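Long-range contacts in magnesium-protoporphyrin O-methyltransferase (Synechocystis sp., PDB 4QDJ), which catalyses the transfer of a methyl group from S-adenosylmethionine to magnesium-protoporphyrin IX, giving the 13-monomethyl ester, a step of chlorophyll biosynthesis: residues L6-I11 / H139-E144; Q119-L124 / S146-H151; C133-I138 / I161-P166. One frame throughout, in Å; residues are numbered along the deposited sequence. Where two conformers were deposited one is given.

Contact 1 (L6-I11 / H139-E144); sequences LDDKTI and HYPTEE. With SAM (S-adenosylmethionine), chain B.
At the adenine end of the S-adenosylmethionine pocket of this class I-like methyltransferase, the first turn of helix 8-16 lies across Tyr140 and Pro141, which lead into helix 142-155. Asp8 and Lys9 do the touching from the N-terminal side. CB of Asp8 rests 4.0 Å from CE1 of Tyr140, obliquely to the ring, while the side chains of Asp8 and Pro141 come from opposite directions, with OD2 of Asp8 3.7 Å from CD of Pro141. Lys9 crosses the tyrosine side chain at about a right angle, its CG 3.7 Å from the phenolic OH of Tyr140. From CG onward the lysine chain is fully extended, which carries its ammonium group past the ring to a salt bridge with Asp120. Glu144 is a more distant neighbour of that charge: OE2 of Glu144 stays 4.1 Å from NZ of Lys9, beyond salt-bridge range, and the bend at chi2 (61°) brings this carboxylate back against CE of the lysine. Asp7 caps the helix, its OD1 accepting from the backbone N of Thr10 at 3.2 Å, with the donor well above the carboxylate plane. Apolar cover for the tyrosine is thus provided by the same turn whose lysine fixes an adenine-binding aspartate. His139 turns the other way, toward the sulfonium end of the cofactor, where its NE2 lies 3.7 Å from C5' of SAM. The hydroxyl of Tyr140 makes a direct polar contact with adenine: it donates to N7 of SAM over 2.6 Å, and N7 lies in the plane of the phenol ring.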
loop_
_atom_site.group_PDB
_atom_site.type_symbol
_atom_site.label_atom_id
_atom_site.label_comp_id
_atom_site.label_asym_id
_atom_site.label_seq_id
_atom_site.Cartn_x
_atom_site.Cartn_y
_atom_site.Cartn_z
ATOM N N LEU A 6 -4.088 -17.794 15.782
ATOM C CA LEU A 6 -4.930 -16.759 15.202
ATOM C C LEU A 6 -4.587 -16.679 13.722
ATOM O O LEU A 6 -3.448 -16.950 13.338
ATOM C CB LEU A 6 -4.664 -15.415 15.880
ATOM C CG LEU A 6 -4.755 -15.397 17.408
ATOM C CD1 LEU A 6 -4.371 -14.032 17.956
ATOM C CD2 LEU A 6 -6.151 -15.787 17.863
ATOM N N ASP A 7 -5.557 -16.320 12.886
ATOM C CA ASP A 7 -5.291 -16.239 11.453
ATOM C C ASP A 7 -4.336 -15.085 11.164
ATOM O O ASP A 7 -4.179 -14.181 11.988
ATOM C CB ASP A 7 -6.586 -16.117 10.637
ATOM C CG ASP A 7 -7.135 -14.707 10.610
ATOM O OD1 ASP A 7 -7.185 -14.065 11.676
ATOM O OD2 ASP A 7 -7.520 -14.240 9.517
ATOM N N ASP A 8 -3.691 -15.131 10.003
ATOM C CA ASP A 8 -2.641 -14.175 9.658
ATOM C C ASP A 8 -3.100 -12.722 9.741
ATOM O O ASP A 8 -2.371 -11.867 10.239
ATOM C CB ASP A 8 -2.073 -14.477 8.270
ATOM C CG ASP A 8 -1.435 -15.850 8.188
ATOM O OD1 ASP A 8 -1.132 -16.429 9.253
ATOM O OD2 ASP A 8 -1.230 -16.347 7.061
ATOM N N LYS A 9 -4.311 -12.452 9.259
ATOM C CA LYS A 9 -4.864 -11.102 9.290
ATOM C C LYS A 9 -4.974 -10.560 10.710
ATOM O O LYS A 9 -4.689 -9.389 10.956
ATOM C CB LYS A 9 -6.235 -11.060 8.613
ATOM C CG LYS A 9 -6.186 -11.175 7.104
ATOM C CD LYS A 9 -7.584 -11.174 6.515
ATOM C CE LYS A 9 -7.545 -11.299 5.002
ATOM N NZ LYS A 9 -8.912 -11.353 4.425
ATOM N N THR A 10 -5.386 -11.413 11.642
ATOM C CA THR A 10 -5.532 -11.003 13.034
ATOM C C THR A 10 -4.176 -10.697 13.656
ATOM O O THR A 10 -4.024 -9.708 14.373
ATOM C CB THR A 10 -6.254 -12.077 13.869
ATOM O OG1 THR A 10 -7.539 -12.342 13.294
ATOM C CG2 THR A 10 -6.433 -11.611 15.306
ATOM N N ILE A 11 -3.193 -11.546 13.371
ATOM C CA ILE A 11 -1.838 -11.348 13.873
ATOM C C ILE A 11 -1.273 -10.018 13.381
ATOM O O ILE A 11 -0.716 -9.240 14.155
ATOM C CB ILE A 11 -0.902 -12.495 13.447
ATOM C CG1 ILE A 11 -1.379 -13.822 14.041
ATOM C CG2 ILE A 11 0.527 -12.209 13.879
ATOM C CD1 ILE A 11 -0.509 -15.006 13.672
ATOM N N HIS A 139 3.303 -9.300 4.250
ATOM C CA HIS A 139 2.809 -9.882 5.497
ATOM C C HIS A 139 2.060 -11.198 5.304
ATOM O O HIS A 139 1.565 -11.779 6.271
ATOM C CB HIS A 139 1.905 -8.886 6.227
ATOM C CG HIS A 139 2.594 -7.612 6.598
ATOM N ND1 HIS A 139 3.566 -7.550 7.572
ATOM C CD2 HIS A 139 2.453 -6.351 6.125
ATOM C CE1 HIS A 139 3.995 -6.305 7.685
ATOM N NE2 HIS A 139 3.335 -5.558 6.818
ATOM N N TYR A 140 1.980 -11.669 4.064
ATOM C CA TYR A 140 1.188 -12.858 3.758
ATOM C C TYR A 140 1.917 -13.828 2.834
ATOM O O TYR A 140 2.685 -13.408 1.972
ATOM C CB TYR A 140 -0.151 -12.446 3.142
ATOM C CG TYR A 140 -0.960 -11.545 4.042
ATOM C CD1 TYR A 140 -1.770 -12.076 5.037
ATOM C CD2 TYR A 140 -0.901 -10.162 3.912
ATOM C CE1 TYR A 140 -2.505 -11.258 5.870
ATOM C CE2 TYR A 140 -1.634 -9.335 4.742
ATOM C CZ TYR A 140 -2.434 -9.889 5.720
ATOM O OH TYR A 140 -3.167 -9.073 6.551
ATOM N N PRO A 141 1.680 -15.138 3.019
ATOM C CA PRO A 141 2.243 -16.143 2.110
ATOM C C PRO A 141 1.628 -16.019 0.719
ATOM O O PRO A 141 0.562 -15.421 0.581
ATOM C CB PRO A 141 1.843 -17.470 2.762
ATOM C CG PRO A 141 0.644 -17.142 3.587
ATOM C CD PRO A 141 0.865 -15.746 4.084
ATOM N N THR A 142 2.291 -16.584 -0.287
ATOM C CA THR A 142 1.898 -16.401 -1.683
ATOM C C THR A 142 0.447 -16.794 -1.979
ATOM O O THR A 142 -0.240 -16.115 -2.744
ATOM C CB THR A 142 2.848 -17.159 -2.635
ATOM O OG1 THR A 142 4.199 -16.752 -2.384
ATOM C CG2 THR A 142 2.502 -16.866 -4.087
ATOM N N GLU A 143 -0.016 -17.882 -1.368
ATOM C CA GLU A 143 -1.388 -18.346 -1.566
ATOM C C GLU A 143 -2.411 -17.295 -1.143
ATOM O O GLU A 143 -3.379 -17.031 -1.857
ATOM C CB GLU A 143 -1.631 -19.654 -0.806
ATOM N N GLU A 144 -2.189 -16.691 0.020
ATOM C CA GLU A 144 -3.087 -15.656 0.513
ATOM C C GLU A 144 -2.906 -14.362 -0.272
ATOM O O GLU A 144 -3.874 -13.649 -0.545
ATOM C CB GLU A 144 -2.867 -15.416 2.009
ATOM C CG GLU A 144 -3.722 -14.301 2.599
ATOM C CD GLU A 144 -5.214 -14.571 2.491
ATOM O OE1 GLU A 144 -5.610 -15.751 2.378
ATOM O OE2 GLU A 144 -5.994 -13.596 2.519
HETATM N N SAM B . 0.968 0.921 2.247
HETATM C CA SAM B . 1.472 1.755 3.334
HETATM C C SAM B . 2.759 2.458 2.925
HETATM O O SAM B . 3.495 1.974 2.064
HETATM O OXT SAM B . 3.085 3.526 3.445
HETATM C CB SAM B . 1.669 0.965 4.629
HETATM C CG SAM B . 2.624 -0.226 4.578
HETATM S SD SAM B . 2.826 -1.007 6.206
HETATM C CE SAM B . 4.375 -1.919 5.988
HETATM C "C5'" SAM B . 1.653 -2.372 6.066
HETATM C "C4'" SAM B . 0.232 -1.926 6.373
HETATM O "O4'" SAM B . -0.665 -2.851 5.797
HETATM C "C3'" SAM B . -0.071 -1.879 7.865
HETATM O "O3'" SAM B . -0.590 -0.610 8.189
HETATM C "C2'" SAM B . -1.143 -2.932 8.067
HETATM O "O2'" SAM B . -2.090 -2.549 9.040
HETATM C "C1'" SAM B . -1.749 -3.028 6.677
HETATM N N9 SAM B . -2.417 -4.308 6.413
HETATM C C8 SAM B . -1.942 -5.566 6.666
HETATM N N7 SAM B . -2.878 -6.458 6.267
HETATM C C5 SAM B . -3.935 -5.782 5.765
HETATM C C6 SAM B . -5.145 -6.196 5.229
HETATM N N6 SAM B . -5.432 -7.493 5.143
HETATM N N1 SAM B . -6.048 -5.252 4.791
HETATM C C2 SAM B . -5.749 -3.907 4.881
HETATM N N3 SAM B . -4.546 -3.501 5.419
HETATM C C4 SAM B . -3.656 -4.428 5.849
#

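Contact 2 (Q119-L124 / S146-H151); sequences QDLAQL and SAMISH. With SAM (S-adenosylmethionine), chain B.
His151 and Met148, one helical turn apart on helix 142-155, meet the short 3-10 segment that follows the adenine-binding Asp120. The imidazole of His151 donates through NE2 to the backbone O of Leu124 at 2.8 Å, in the carbonyl plane and on a lone pair, although the N-H...O angle of 139° is well short of straight. A second carbonyl covers one face of the ring: Ala122 O stands 3.1 Å above its plane, offset toward the rim, and is not hydrogen-bonded to it. Leu121 O approaches CD2 of His151 obliquely at 3.1 Å, so the carbonyl oxygens of Leu121, Ala122 and Leu124 all lie close to the imidazole. With chi1 at -176° the ring of His151 swings away from the backbone N and off the helix to reach them. Beside it, the side chains of Leu121 and Met148 cross at about a right angle; a bend at chi3 of the methionine turns CE back to within 3.6 Å of CD2 of Leu121. That same leucine branch also touches the adenine.

In the next shell, the backbone N of Leu121 donates to N1 of SAM at 2.9 Å, and OD1 of Asp120 accepts from N6 of SAM at 3.0 Å. The other carboxylate oxygen of Asp120 is held by Lys9, while Leu124 packs inward on Cys67 and Ala69 of strand 65-69. An acidic side chain and the following main-chain N-H together reading N6 and N1 are a recurrent adenine-recognition arrangement in the Rossmann-like fold of class I methyltransferases.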
loop_
_atom_site.group_PDB
_atom_site.type_symbol
_atom_site.label_atom_id
_atom_site.label_comp_id
_atom_site.label_asym_id
_atom_site.label_seq_id
_atom_site.Cartn_x
_atom_site.Cartn_y
_atom_site.Cartn_z
ATOM N N GLN A 119 -10.666 -1.207 7.531
ATOM C CA GLN A 119 -11.228 -2.367 6.852
ATOM C C GLN A 119 -10.140 -3.277 6.292
ATOM O O GLN A 119 -9.099 -2.807 5.830
ATOM C CB GLN A 119 -12.162 -1.916 5.722
ATOM C CG GLN A 119 -12.906 -3.044 5.019
ATOM C CD GLN A 119 -13.782 -3.848 5.961
ATOM O OE1 GLN A 119 -13.305 -4.741 6.664
ATOM N NE2 GLN A 119 -15.072 -3.537 5.976
ATOM N N ASP A 120 -10.386 -4.581 6.362
ATOM C CA ASP A 120 -9.577 -5.579 5.672
ATOM C C ASP A 120 -9.757 -5.365 4.172
ATOM O O ASP A 120 -10.882 -5.250 3.691
ATOM C CB ASP A 120 -10.044 -6.977 6.096
ATOM C CG ASP A 120 -9.433 -8.097 5.267
ATOM O OD1 ASP A 120 -8.353 -7.911 4.669
ATOM O OD2 ASP A 120 -10.042 -9.188 5.236
ATOM N N LEU A 121 -8.652 -5.298 3.435
ATOM C CA LEU A 121 -8.719 -5.000 2.005
ATOM C C LEU A 121 -9.537 -6.033 1.230
ATOM O O LEU A 121 -10.097 -5.727 0.177
ATOM C CB LEU A 121 -7.317 -4.833 1.402
ATOM C CG LEU A 121 -6.327 -6.001 1.397
ATOM C CD1 LEU A 121 -6.545 -6.930 0.204
ATOM C CD2 LEU A 121 -4.905 -5.464 1.402
ATOM N N ALA A 122 -9.619 -7.248 1.765
ATOM C CA ALA A 122 -10.395 -8.310 1.132
ATOM C C ALA A 122 -11.899 -8.056 1.226
ATOM O O ALA A 122 -12.692 -8.748 0.589
ATOM C CB ALA A 122 -10.045 -9.660 1.739
ATOM N N GLN A 123 -12.288 -7.062 2.019
ATOM C CA GLN A 123 -13.700 -6.741 2.203
ATOM C C GLN A 123 -14.109 -5.461 1.477
ATOM O O GLN A 123 -15.266 -5.044 1.542
ATOM C CB GLN A 123 -14.038 -6.636 3.693
ATOM C CG GLN A 123 -13.797 -7.922 4.467
ATOM C CD GLN A 123 -14.643 -9.074 3.961
ATOM O OE1 GLN A 123 -15.826 -8.906 3.661
ATOM N NE2 GLN A 123 -14.038 -10.251 3.856
ATOM N N LEU A 124 -13.159 -4.841 0.783
ATOM C CA LEU A 124 -13.437 -3.615 0.043
ATOM C C LEU A 124 -14.383 -3.868 -1.123
ATOM O O LEU A 124 -14.350 -4.930 -1.747
ATOM C CB LEU A 124 -12.140 -2.995 -0.477
ATOM C CG LEU A 124 -11.160 -2.448 0.562
ATOM C CD1 LEU A 124 -9.877 -2.004 -0.117
ATOM C CD2 LEU A 124 -11.784 -1.300 1.338
ATOM N N SER A 146 -2.175 -14.179 -3.329
ATOM C CA SER A 146 -2.874 -14.420 -4.584
ATOM C C SER A 146 -4.348 -14.038 -4.483
ATOM O O SER A 146 -4.884 -13.359 -5.359
ATOM C CB SER A 146 -2.744 -15.890 -4.988
ATOM O OG SER A 146 -3.448 -16.154 -6.191
ATOM N N ALA A 147 -4.996 -14.481 -3.410
ATOM C CA ALA A 147 -6.403 -14.174 -3.183
ATOM C C ALA A 147 -6.600 -12.672 -2.987
ATOM O O ALA A 147 -7.582 -12.099 -3.455
ATOM C CB ALA A 147 -6.928 -14.945 -1.979
ATOM N N MET A 148 -5.655 -12.042 -2.297
ATOM C CA MET A 148 -5.707 -10.604 -2.066
ATOM C C MET A 148 -5.577 -9.824 -3.371
ATOM O O MET A 148 -6.334 -8.886 -3.620
ATOM C CB MET A 148 -4.618 -10.180 -1.081
ATOM C CG MET A 148 -4.866 -10.657 0.340
ATOM S SD MET A 148 -3.462 -10.401 1.441
ATOM C CE MET A 148 -3.262 -8.626 1.357
ATOM N N ILE A 149 -4.616 -10.219 -4.201
ATOM C CA ILE A 149 -4.416 -9.574 -5.493
ATOM C C ILE A 149 -5.647 -9.725 -6.382
ATOM O O ILE A 149 -6.064 -8.776 -7.044
ATOM C CB ILE A 149 -3.170 -10.128 -6.213
ATOM C CG1 ILE A 149 -1.903 -9.728 -5.452
ATOM C CG2 ILE A 149 -3.106 -9.619 -7.644
ATOM C CD1 ILE A 149 -0.650 -10.409 -5.950
ATOM N N SER A 150 -6.233 -10.918 -6.386
ATOM C CA SER A 150 -7.426 -11.169 -7.185
ATOM C C SER A 150 -8.586 -10.281 -6.742
ATOM O O SER A 150 -9.341 -9.773 -7.570
ATOM C CB SER A 150 -7.819 -12.645 -7.122
ATOM O OG SER A 150 -6.819 -13.456 -7.716
ATOM N N HIS A 151 -8.723 -10.081 -5.436
ATOM C CA HIS A 151 -9.787 -9.216 -4.946
ATOM C C HIS A 151 -9.536 -7.759 -5.326
ATOM O O HIS A 151 -10.446 -7.061 -5.768
ATOM C CB HIS A 151 -9.968 -9.326 -3.436
ATOM C CG HIS A 151 -11.113 -8.515 -2.920
ATOM N ND1 HIS A 151 -12.426 -8.914 -3.060
ATOM C CD2 HIS A 151 -11.150 -7.313 -2.300
ATOM C CE1 HIS A 151 -13.219 -8.001 -2.529
ATOM N NE2 HIS A 151 -12.470 -7.018 -2.063
HETATM N N SAM B . 0.968 0.921 2.247
HETATM C CA SAM B . 1.472 1.755 3.334
HETATM C C SAM B . 2.759 2.458 2.925
HETATM O O SAM B . 3.495 1.974 2.064
HETATM O OXT SAM B . 3.085 3.526 3.445
HETATM C CB SAM B . 1.669 0.965 4.629
HETATM C CG SAM B . 2.624 -0.226 4.578
HETATM S SD SAM B . 2.826 -1.007 6.206
HETATM C CE SAM B . 4.375 -1.919 5.988
HETATM C "C5'" SAM B . 1.653 -2.372 6.066
HETATM C "C4'" SAM B . 0.232 -1.926 6.373
HETATM O "O4'" SAM B . -0.665 -2.851 5.797
HETATM C "C3'" SAM B . -0.071 -1.879 7.865
HETATM O "O3'" SAM B . -0.590 -0.610 8.189
HETATM C "C2'" SAM B . -1.143 -2.932 8.067
HETATM O "O2'" SAM B . -2.090 -2.549 9.040
HETATM C "C1'" SAM B . -1.749 -3.028 6.677
HETATM N N9 SAM B . -2.417 -4.308 6.413
HETATM C C8 SAM B . -1.942 -5.566 6.666
HETATM N N7 SAM B . -2.878 -6.458 6.267
HETATM C C5 SAM B . -3.935 -5.782 5.765
HETATM C C6 SAM B . -5.145 -6.196 5.229
HETATM N N6 SAM B . -5.432 -7.493 5.143
HETATM N N1 SAM B . -6.048 -5.252 4.791
HETATM C C2 SAM B . -5.749 -3.907 4.881
HETATM N N3 SAM B . -4.546 -3.501 5.419
HETATM C C4 SAM B . -3.656 -4.428 5.849
#

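Contact 3 (C133-I138 / I161-P166); sequences CLDVLI and ILSFAP. With SAM (S-adenosylmethionine), chain B.
Cys133 and Leu162 pair as neighbours in parallel strands at the centre of the sheet, and two backbone bonds fasten them. The N of Cys133 donates to O of Ile161 over 2.9 Å, and its own O accepts from N of Ser163 at 3.2 Å. Side chains on the same face close the pair, with CB of Cys133 against CD2 of Leu162.

Beyond Cys133 the two chains diverge, and side-chain and water bonds take over. The hydroxyl of Ser163, set between its backbone N and carbonyl carbon (chi1 71°), donates to OD1 of Asp135 at 2.8 Å, entering from well above the carboxylate plane. OD1 is also bonded to Ser222 and OD2 to Tyr220, so both oxygens of this buried carboxylate have hydroxyl partners and its rotation is fixed.

Two waters bridge the widening gap. Water 1 donates to O of Cys133 and to O of Ser163, the latter at 2.7 Å, and accepts from N of Val136. Water 2 gives a second bond to O of Ser163 and takes a weak one from N of Ile138. Farther along, CD1 of Ile138 meets CB of Ala165 at 4.2 Å.

The other side of this turn faces the cofactor. O of Leu134 accepts from the amino N of SAM at 2.7 Å, while CG2 of Val136 lies 3.5 Å from O4' of the ribose. Binding the methionine end of the cofactor with the loop after the fourth strand of the central, mostly parallel sheet is characteristic of the class I methyltransferase Rossmann-like fold.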
loop_
_atom_site.group_PDB
_atom_site.type_symbol
_atom_site.label_atom_id
_atom_site.label_comp_id
_atom_site.label_asym_id
_atom_site.label_seq_id
_atom_site.Cartn_x
_atom_site.Cartn_y
_atom_site.Cartn_z
ATOM N N CYS A 133 -1.528 -1.038 -3.760
ATOM C CA CYS A 133 -1.246 -1.790 -2.545
ATOM C C CYS A 133 0.264 -1.911 -2.370
ATOM O O CYS A 133 0.900 -2.764 -2.989
ATOM C CB CYS A 133 -1.895 -3.171 -2.625
ATOM S SG CYS A 133 -1.796 -4.145 -1.116
ATOM N N LEU A 134 0.831 -1.042 -1.535
ATOM C CA LEU A 134 2.280 -0.974 -1.356
ATOM C C LEU A 134 2.736 -1.562 -0.030
ATOM O O LEU A 134 2.223 -1.193 1.027
ATOM C CB LEU A 134 2.768 0.474 -1.435
ATOM C CG LEU A 134 2.502 1.270 -2.711
ATOM C CD1 LEU A 134 3.189 2.626 -2.628
ATOM C CD2 LEU A 134 2.964 0.499 -3.940
ATOM N N ASP A 135 3.713 -2.462 -0.100
ATOM C CA ASP A 135 4.357 -3.034 1.083
ATOM C C ASP A 135 3.362 -3.639 2.074
ATOM O O ASP A 135 3.521 -3.511 3.290
ATOM C CB ASP A 135 5.243 -1.994 1.782
ATOM C CG ASP A 135 6.412 -1.537 0.918
ATOM O OD1 ASP A 135 6.621 -2.104 -0.177
ATOM O OD2 ASP A 135 7.135 -0.610 1.344
ATOM N N VAL A 136 2.335 -4.293 1.543
ATOM C CA VAL A 136 1.335 -4.957 2.367
ATOM C C VAL A 136 1.428 -6.470 2.182
ATOM O O VAL A 136 1.339 -7.233 3.146
ATOM C CB VAL A 136 -0.088 -4.481 2.007
ATOM C CG1 VAL A 136 -1.135 -5.285 2.762
ATOM C CG2 VAL A 136 -0.240 -2.993 2.292
ATOM N N LEU A 137 1.636 -6.894 0.937
ATOM C CA LEU A 137 1.678 -8.314 0.592
ATOM C C LEU A 137 2.811 -9.060 1.293
ATOM O O LEU A 137 2.774 -10.281 1.414
ATOM C CB LEU A 137 1.792 -8.490 -0.925
ATOM C CG LEU A 137 0.617 -7.957 -1.745
ATOM C CD1 LEU A 137 0.882 -8.117 -3.236
ATOM C CD2 LEU A 137 -0.678 -8.652 -1.346
ATOM N N ILE A 138 3.808 -8.315 1.760
ATOM C CA ILE A 138 4.938 -8.888 2.483
ATOM C C ILE A 138 4.500 -9.613 3.765
ATOM O O ILE A 138 5.226 -10.458 4.292
ATOM C CB ILE A 138 5.987 -7.797 2.820
ATOM C CG1 ILE A 138 7.286 -8.420 3.342
ATOM C CG2 ILE A 138 5.411 -6.777 3.798
ATOM C CD1 ILE A 138 8.393 -7.417 3.594
ATOM N N ILE A 161 -1.502 -1.244 -8.954
ATOM C CA ILE A 161 -0.086 -1.082 -8.653
ATOM C C ILE A 161 0.240 -1.808 -7.353
ATOM O O ILE A 161 -0.435 -1.608 -6.346
ATOM C CB ILE A 161 0.296 0.404 -8.536
ATOM C CG1 ILE A 161 0.136 1.094 -9.892
ATOM C CG2 ILE A 161 1.723 0.558 -8.026
ATOM C CD1 ILE A 161 0.203 2.603 -9.821
ATOM N N LEU A 162 1.261 -2.660 -7.390
ATOM C CA LEU A 162 1.650 -3.457 -6.230
ATOM C C LEU A 162 3.138 -3.325 -5.959
ATOM O O LEU A 162 3.926 -3.114 -6.878
ATOM C CB LEU A 162 1.356 -4.940 -6.472
ATOM C CG LEU A 162 -0.041 -5.396 -6.881
ATOM C CD1 LEU A 162 -0.020 -6.883 -7.201
ATOM C CD2 LEU A 162 -1.048 -5.092 -5.783
ATOM N N SER A 163 3.526 -3.468 -4.697
ATOM C CA SER A 163 4.933 -3.659 -4.373
ATOM C C SER A 163 5.098 -4.850 -3.436
ATOM O O SER A 163 4.208 -5.163 -2.645
ATOM C CB SER A 163 5.564 -2.392 -3.786
ATOM O OG SER A 163 5.088 -2.129 -2.481
ATOM N N PHE A 164 6.238 -5.520 -3.546
ATOM C CA PHE A 164 6.506 -6.710 -2.756
ATOM C C PHE A 164 8.008 -6.920 -2.648
ATOM O O PHE A 164 8.776 -6.365 -3.434
ATOM C CB PHE A 164 5.840 -7.940 -3.387
ATOM C CG PHE A 164 6.329 -8.253 -4.778
ATOM C CD1 PHE A 164 5.805 -7.592 -5.879
ATOM C CD2 PHE A 164 7.305 -9.215 -4.986
ATOM C CE1 PHE A 164 6.252 -7.876 -7.158
ATOM C CE2 PHE A 164 7.755 -9.506 -6.262
ATOM C CZ PHE A 164 7.227 -8.835 -7.349
ATOM N N ALA A 165 8.423 -7.711 -1.666
ATOM C CA ALA A 165 9.819 -8.100 -1.546
ATOM C C ALA A 165 10.047 -9.319 -2.424
ATOM O O ALA A 165 9.446 -10.367 -2.197
ATOM C CB ALA A 165 10.159 -8.415 -0.103
ATOM N N PRO A 166 10.908 -9.186 -3.441
ATOM C CA PRO A 166 11.125 -10.292 -4.380
ATOM C C PRO A 166 11.885 -11.456 -3.750
ATOM O O PRO A 166 12.771 -11.249 -2.920
ATOM C CB PRO A 166 11.950 -9.644 -5.497
ATOM C CG PRO A 166 12.647 -8.510 -4.840
ATOM C CD PRO A 166 11.704 -7.995 -3.790
HETATM N N SAM B . 0.968 0.921 2.247
HETATM C CA SAM B . 1.472 1.755 3.334
HETATM C C SAM B . 2.759 2.458 2.925
HETATM O O SAM B . 3.495 1.974 2.064
HETATM O OXT SAM B . 3.085 3.526 3.445
HETATM C CB SAM B . 1.669 0.965 4.629
HETATM C CG SAM B . 2.624 -0.226 4.578
HETATM S SD SAM B . 2.826 -1.007 6.206
HETATM C CE SAM B . 4.375 -1.919 5.988
HETATM C "C5'" SAM B . 1.653 -2.372 6.066
HETATM C "C4'" SAM B . 0.232 -1.926 6.373
HETATM O "O4'" SAM B . -0.665 -2.851 5.797
HETATM C "C3'" SAM B . -0.071 -1.879 7.865
HETATM O "O3'" SAM B . -0.590 -0.610 8.189
HETATM C "C2'" SAM B . -1.143 -2.932 8.067
HETATM O "O2'" SAM B . -2.090 -2.549 9.040
HETATM C "C1'" SAM B . -1.749 -3.028 6.677
HETATM N N9 SAM B . -2.417 -4.308 6.413
HETATM C C8 SAM B . -1.942 -5.566 6.666
HETATM N N7 SAM B . -2.878 -6.458 6.267
HETATM C C5 SAM B . -3.935 -5.782 5.765
HETATM C C6 SAM B . -5.145 -6.196 5.229
HETATM N N6 SAM B . -5.432 -7.493 5.143
HETATM N N1 SAM B . -6.048 -5.252 4.791
HETATM C C2 SAM B . -5.749 -3.907 4.881
HETATM N N3 SAM B . -4.546 -3.501 5.419
HETATM C C4 SAM B . -3.656 -4.428 5.849
HETATM O O HOH W 1 1.861 -4.960 -1.313
HETATM O O HOH W 2 4.874 -6.121 0.123
#

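In the fold
Contact 3 is the buried one of the three, its centre about 7 Å from the centre of the chain; contact 2 is partly buried, and contact 1 lies at the surface. Chemistry follows depth: contact 3 combines backbone sheet pairing with waters and a carboxylate, contact 2 sets one imidazole bond beside apolar packing, and contact 1 relies on side-chain packing across its segments. Helix 142-155 serves contacts 1 and 2, which are joined where Lys9 NZ meets Asp120 OD2 at 2.6 Å. Met148 and Ile149 pack on Leu137, tying contacts 2 and 3. All touch SAM: contact 2 at its adenine, contact 1 at adenine and C5', contact 3 at its amino, methyl and ribose groups.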